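PDB 6D7Y: immune protein from Enterobacter cloacae, which binds the toxic C-terminal tip of the contact-dependent growth inhibition protein CdiA and, as its immunity protein, probably neutralises it. Local coordinates for residues Gly77-Lys89 and Val94-Asn106. Numbering follows the deposited sequence.
Sequences GLKLPVVLLRVLK and VDVGLCFYMNDFN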
loop_
_atom_site.group_PDB
_atom_site.type_symbol
_atom_site.label_atom_id
_atom_site.label_comp_id
_atom_site.label_asym_id
_atom_site.label_seq_id
_atom_site.Cartn_x
_atom_site.Cartn_y
_atom_site.Cartn_z
ATOM N N GLY B 77 -14.807 -10.170 -2.528
ATOM C CA GLY B 77 -15.215 -10.485 -1.161
ATOM C C GLY B 77 -14.149 -10.857 -0.140
ATOM O O GLY B 77 -14.434 -10.804 1.055
ATOM N N LEU B 78 -12.936 -11.236 -0.560
ATOM C CA LEU B 78 -11.917 -11.591 0.450
ATOM C C LEU B 78 -11.477 -10.301 1.160
ATOM O O LEU B 78 -11.251 -9.266 0.511
ATOM C CB LEU B 78 -10.756 -12.427 -0.116
ATOM C CG LEU B 78 -9.720 -11.981 -1.141
ATOM C CD1 LEU B 78 -8.779 -10.928 -0.575
ATOM C CD2 LEU B 78 -8.902 -13.201 -1.558
ATOM N N LYS B 79 -11.380 -10.377 2.488
ATOM C CA LYS B 79 -11.095 -9.218 3.323
ATOM C C LYS B 79 -10.016 -9.528 4.373
ATOM O O LYS B 79 -10.078 -10.547 5.061
ATOM C CB LYS B 79 -12.416 -8.828 3.998
ATOM C CG LYS B 79 -12.547 -7.402 4.505
ATOM C CD LYS B 79 -13.983 -7.166 4.964
ATOM C CE LYS B 79 -14.297 -5.701 5.221
ATOM N NZ LYS B 79 -15.732 -5.482 5.577
ATOM N N LEU B 80 -9.031 -8.642 4.483
ATOM C CA LEU B 80 -7.929 -8.809 5.436
ATOM C C LEU B 80 -8.315 -8.105 6.743
ATOM O O LEU B 80 -8.734 -6.940 6.704
ATOM C CB LEU B 80 -6.665 -8.175 4.866
ATOM C CG LEU B 80 -6.327 -8.609 3.434
ATOM C CD1 LEU B 80 -5.095 -7.876 2.923
ATOM C CD2 LEU B 80 -6.135 -10.117 3.348
ATOM N N PRO B 81 -8.175 -8.790 7.899
ATOM C CA PRO B 81 -8.522 -8.144 9.190
ATOM C C PRO B 81 -7.759 -6.843 9.509
ATOM O O PRO B 81 -8.412 -5.858 9.889
ATOM C CB PRO B 81 -8.190 -9.219 10.230
ATOM C CG PRO B 81 -8.272 -10.511 9.489
ATOM C CD PRO B 81 -7.843 -10.218 8.074
ATOM N N VAL B 82 -6.414 -6.829 9.365
ATOM C CA VAL B 82 -5.637 -5.605 9.658
ATOM C C VAL B 82 -4.471 -5.397 8.676
ATOM O O VAL B 82 -3.657 -6.294 8.491
ATOM C CB VAL B 82 -5.041 -5.609 11.085
ATOM C CG1 VAL B 82 -4.393 -4.253 11.376
ATOM C CG2 VAL B 82 -6.109 -5.914 12.138
ATOM N N VAL B 83 -4.364 -4.190 8.129
ATOM C CA VAL B 83 -3.297 -3.846 7.188
ATOM C C VAL B 83 -2.595 -2.569 7.636
ATOM O O VAL B 83 -3.248 -1.635 8.180
ATOM C CB VAL B 83 -3.900 -3.613 5.791
ATOM C CG1 VAL B 83 -2.849 -3.123 4.791
ATOM C CG2 VAL B 83 -4.591 -4.874 5.306
ATOM N N LEU B 84 -1.273 -2.545 7.469
ATOM C CA LEU B 84 -0.470 -1.358 7.753
ATOM C C LEU B 84 -0.236 -0.670 6.399
ATOM O O LEU B 84 0.364 -1.266 5.546
ATOM C CB LEU B 84 0.885 -1.733 8.345
ATOM C CG LEU B 84 1.899 -0.598 8.582
ATOM C CD1 LEU B 84 1.376 0.456 9.546
ATOM C CD2 LEU B 84 3.230 -1.157 9.076
ATOM N N LEU B 85 -0.729 0.555 6.239
ATOM C CA LEU B 85 -0.561 1.329 5.015
ATOM C C LEU B 85 0.623 2.226 5.245
ATOM O O LEU B 85 0.657 2.959 6.259
ATOM C CB LEU B 85 -1.784 2.180 4.772
ATOM C CG LEU B 85 -1.786 3.107 3.558
ATOM C CD1 LEU B 85 -1.787 2.285 2.299
ATOM C CD2 LEU B 85 -2.999 4.015 3.622
ATOM N N ARG B 86 1.581 2.209 4.310
ATOM C CA ARG B 86 2.789 3.006 4.431
ATOM C C ARG B 86 2.884 3.948 3.233
ATOM O O ARG B 86 2.678 3.515 2.105
ATOM C CB ARG B 86 4.017 2.099 4.429
ATOM C CG ARG B 86 4.008 1.066 5.521
ATOM C CD ARG B 86 5.237 0.170 5.546
ATOM N NE ARG B 86 6.442 0.800 6.107
ATOM C CZ ARG B 86 7.584 1.084 5.466
ATOM N NH1 ARG B 86 7.794 0.783 4.186
ATOM N NH2 ARG B 86 8.568 1.654 6.152
ATOM N N VAL B 87 3.170 5.218 3.498
ATOM C CA VAL B 87 3.319 6.209 2.442
ATOM C C VAL B 87 4.668 6.834 2.695
ATOM O O VAL B 87 4.918 7.353 3.778
ATOM C CB VAL B 87 2.208 7.255 2.492
ATOM C CG1 VAL B 87 2.318 8.183 1.280
ATOM C CG2 VAL B 87 0.840 6.585 2.548
ATOM N N LEU B 88 5.550 6.814 1.698
ATOM C CA LEU B 88 6.882 7.346 1.909
ATOM C C LEU B 88 7.381 8.145 0.743
ATOM O O LEU B 88 7.149 7.766 -0.386
ATOM C CB LEU B 88 7.857 6.198 2.219
ATOM C CG LEU B 88 8.017 4.988 1.302
ATOM C CD1 LEU B 88 8.864 5.256 0.084
ATOM C CD2 LEU B 88 8.709 3.857 2.048
ATOM N N LYS B 89 8.043 9.264 1.024
ATOM C CA LYS B 89 8.616 10.060 -0.058
ATOM C C LYS B 89 10.128 10.046 0.181
ATOM O O LYS B 89 10.594 10.222 1.309
ATOM C CB LYS B 89 8.029 11.488 -0.188
ATOM C CG LYS B 89 8.757 12.607 0.533
ATOM C CD LYS B 89 8.386 13.962 -0.060
ATOM C CE LYS B 89 9.357 15.028 0.407
ATOM N NZ LYS B 89 9.232 16.277 -0.381
ATOM N N VAL B 94 7.647 8.681 -4.630
ATOM C CA VAL B 94 6.710 8.268 -3.590
ATOM C C VAL B 94 6.177 6.841 -3.816
ATOM O O VAL B 94 5.832 6.464 -4.933
ATOM C CB VAL B 94 5.512 9.238 -3.525
ATOM C CG1 VAL B 94 4.471 8.771 -2.506
ATOM C CG2 VAL B 94 5.990 10.643 -3.186
ATOM N N ASP B 95 6.118 6.058 -2.734
ATOM C CA ASP B 95 5.583 4.701 -2.776
ATOM C C ASP B 95 4.436 4.607 -1.757
ATOM O O ASP B 95 4.436 5.310 -0.748
ATOM C CB ASP B 95 6.608 3.649 -2.343
ATOM C CG ASP B 95 7.721 3.421 -3.327
ATOM O OD1 ASP B 95 7.840 4.099 -4.372
ATOM O OD2 ASP B 95 8.513 2.506 -3.030
ATOM N N VAL B 96 3.479 3.732 -2.044
ATOM C CA VAL B 96 2.357 3.446 -1.165
ATOM C C VAL B 96 2.418 1.936 -0.970
ATOM O O VAL B 96 2.414 1.189 -1.933
ATOM C CB VAL B 96 1.020 3.885 -1.775
ATOM C CG1 VAL B 96 -0.140 3.447 -0.905
ATOM C CG2 VAL B 96 1.010 5.404 -1.996
ATOM N N GLY B 97 2.511 1.464 0.277
ATOM C CA GLY B 97 2.598 0.055 0.504
ATOM C C GLY B 97 1.603 -0.412 1.520
ATOM O O GLY B 97 1.196 0.369 2.363
ATOM N N LEU B 98 1.193 -1.666 1.375
ATOM C CA LEU B 98 0.253 -2.333 2.295
ATOM C C LEU B 98 0.910 -3.586 2.838
ATOM O O LEU B 98 1.242 -4.489 2.060
ATOM C CB LEU B 98 -1.051 -2.715 1.592
ATOM C CG LEU B 98 -2.037 -1.593 1.232
ATOM C CD1 LEU B 98 -1.501 -0.686 0.135
ATOM C CD2 LEU B 98 -3.355 -2.206 0.772
ATOM N N CYS B 99 1.039 -3.693 4.174
ATOM C CA CYS B 99 1.691 -4.855 4.797
ATOM C C CYS B 99 0.644 -5.550 5.652
ATOM O O CYS B 99 -0.115 -4.864 6.341
ATOM C CB CYS B 99 2.837 -4.411 5.713
ATOM S SG CYS B 99 4.096 -3.419 4.883
ATOM N N PHE B 100 0.621 -6.878 5.595
ATOM C CA PHE B 100 -0.346 -7.720 6.324
ATOM C C PHE B 100 0.186 -9.133 6.552
ATOM O O PHE B 100 0.939 -9.663 5.738
ATOM C CB PHE B 100 -1.658 -7.800 5.539
ATOM C CG PHE B 100 -1.483 -8.285 4.120
ATOM C CD1 PHE B 100 -1.180 -7.397 3.110
ATOM C CD2 PHE B 100 -1.627 -9.632 3.807
ATOM C CE1 PHE B 100 -1.011 -7.839 1.802
ATOM C CE2 PHE B 100 -1.471 -10.085 2.518
ATOM C CZ PHE B 100 -1.148 -9.199 1.507
ATOM N N TYR B 101 -0.171 -9.747 7.684
ATOM C CA TYR B 101 0.268 -11.110 7.926
ATOM C C TYR B 101 -0.693 -12.109 7.290
ATOM O O TYR B 101 -1.880 -11.804 7.094
ATOM C CB TYR B 101 0.366 -11.416 9.451
ATOM C CG TYR B 101 1.514 -10.730 10.136
ATOM C CD1 TYR B 101 1.380 -9.447 10.655
ATOM C CD2 TYR B 101 2.747 -11.359 10.271
ATOM C CE1 TYR B 101 2.449 -8.810 11.291
ATOM C CE2 TYR B 101 3.812 -10.739 10.895
ATOM C CZ TYR B 101 3.669 -9.462 11.393
ATOM O OH TYR B 101 4.729 -8.847 12.026
HETATM N N MSE B 102 -0.181 -13.301 6.975
HETATM C CA MSE B 102 -1.006 -14.417 6.486
HETATM C C MSE B 102 -0.467 -15.623 7.210
HETATM O O MSE B 102 0.727 -15.695 7.492
HETATM C CB MSE B 102 -0.993 -14.649 4.981
HETATM C CG MSE B 102 -1.511 -13.456 4.186
HETATM SE SE MSE B 102 -3.454 -13.143 4.415
HETATM C CE MSE B 102 -4.136 -14.881 3.773
ATOM N N ASN B 103 -1.336 -16.581 7.525
ATOM C CA ASN B 103 -0.920 -17.798 8.268
ATOM C C ASN B 103 -0.115 -18.808 7.456
ATOM O O ASN B 103 0.589 -19.636 8.045
ATOM C CB ASN B 103 -2.131 -18.495 8.913
ATOM C CG ASN B 103 -2.698 -17.729 10.097
ATOM O OD1 ASN B 103 -2.015 -16.906 10.706
ATOM N ND2 ASN B 103 -3.942 -18.029 10.456
ATOM N N ASP B 104 -0.196 -18.746 6.121
ATOM C CA ASP B 104 0.556 -19.682 5.288
ATOM C C ASP B 104 0.736 -19.122 3.888
ATOM O O ASP B 104 0.047 -18.170 3.514
ATOM C CB ASP B 104 -0.128 -21.047 5.260
ATOM C CG ASP B 104 -1.521 -20.990 4.686
ATOM O OD1 ASP B 104 -1.661 -20.661 3.497
ATOM O OD2 ASP B 104 -2.482 -21.323 5.411
ATOM N N PHE B 105 1.667 -19.706 3.135
ATOM C CA PHE B 105 1.971 -19.245 1.774
ATOM C C PHE B 105 0.857 -19.521 0.773
ATOM O O PHE B 105 0.656 -18.739 -0.154
ATOM C CB PHE B 105 3.310 -19.817 1.262
ATOM C CG PHE B 105 4.525 -19.085 1.780
ATOM C CD1 PHE B 105 5.091 -19.416 2.992
ATOM C CD2 PHE B 105 5.099 -18.058 1.042
ATOM C CE1 PHE B 105 6.199 -18.734 3.465
ATOM C CE2 PHE B 105 6.201 -17.374 1.507
ATOM C CZ PHE B 105 6.756 -17.720 2.731
ATOM N N ASN B 106 0.130 -20.614 0.972
ATOM C CA ASN B 106 -0.957 -20.972 0.070
ATOM C C ASN B 106 -2.075 -19.933 0.110
ATOM O O ASN B 106 -2.517 -19.474 -0.941
ATOM C CB ASN B 106 -1.468 -22.383 0.398
ATOM C CG ASN B 106 -0.383 -23.442 0.231
ATOM O OD1 ASN B 106 0.544 -23.281 -0.573
ATOM N ND2 ASN B 106 -0.493 -24.534 0.993
#
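L80 meets F100 with a single methyl: CD1 sits over the middle of the ring, 3.9 Å from its centroid and 13° off the normal, which defines a CH-pi contact. The F100 first torsion (chi1 55°) sets CG between the backbone N and the carbonyl carbon and so brings the ring to L80. L80 CD2 lies 4.2 Å from SE of selenomethionine M102, and F115 of helix 105-126 also touches L80.

Beyond the corner at P81, strand 82-89 runs antiparallel to strand 94-102. V83 rests CG1 against CB of L98 at 3.7 Å. L84 opens the bonded ladder, its N reaching O of C99 at 2.8 Å and its O accepting the N-H of C99. L85 lies alongside L98, the two pointing the same way with their CD1 methyls 3.7 Å apart. R86 pairs with G97 through two further backbone bonds, the shorter from R86 N to G97 O at 2.7 Å, while R86 CD passes 3.8 Å from C99 SG. V87, in a non-hydrogen-bonded pair with V96, turns CG1 toward V94 CG1 and V96 CG2. L88 and D95 close the bonded pairs at 3.1 Å for both N-to-O distances; L88 CD1 also packs on D95 CB, and D95 OD1 is engaged by G11 N and Y90 OH. At K89, CB touches CG2 of V94, whereas NZ leaves to bond the carbonyls of L57 and F59.

Six near-straight N-H...O bonds, 161° or better, therefore fix the register of this beta hairpin, whose strands lie inside the antiparallel sheet. L85, V87, V96 and L98 make one face apolar and buried; the other is mixed, with L84, R86, L88 and D95 partly exposed and C99 buried among them.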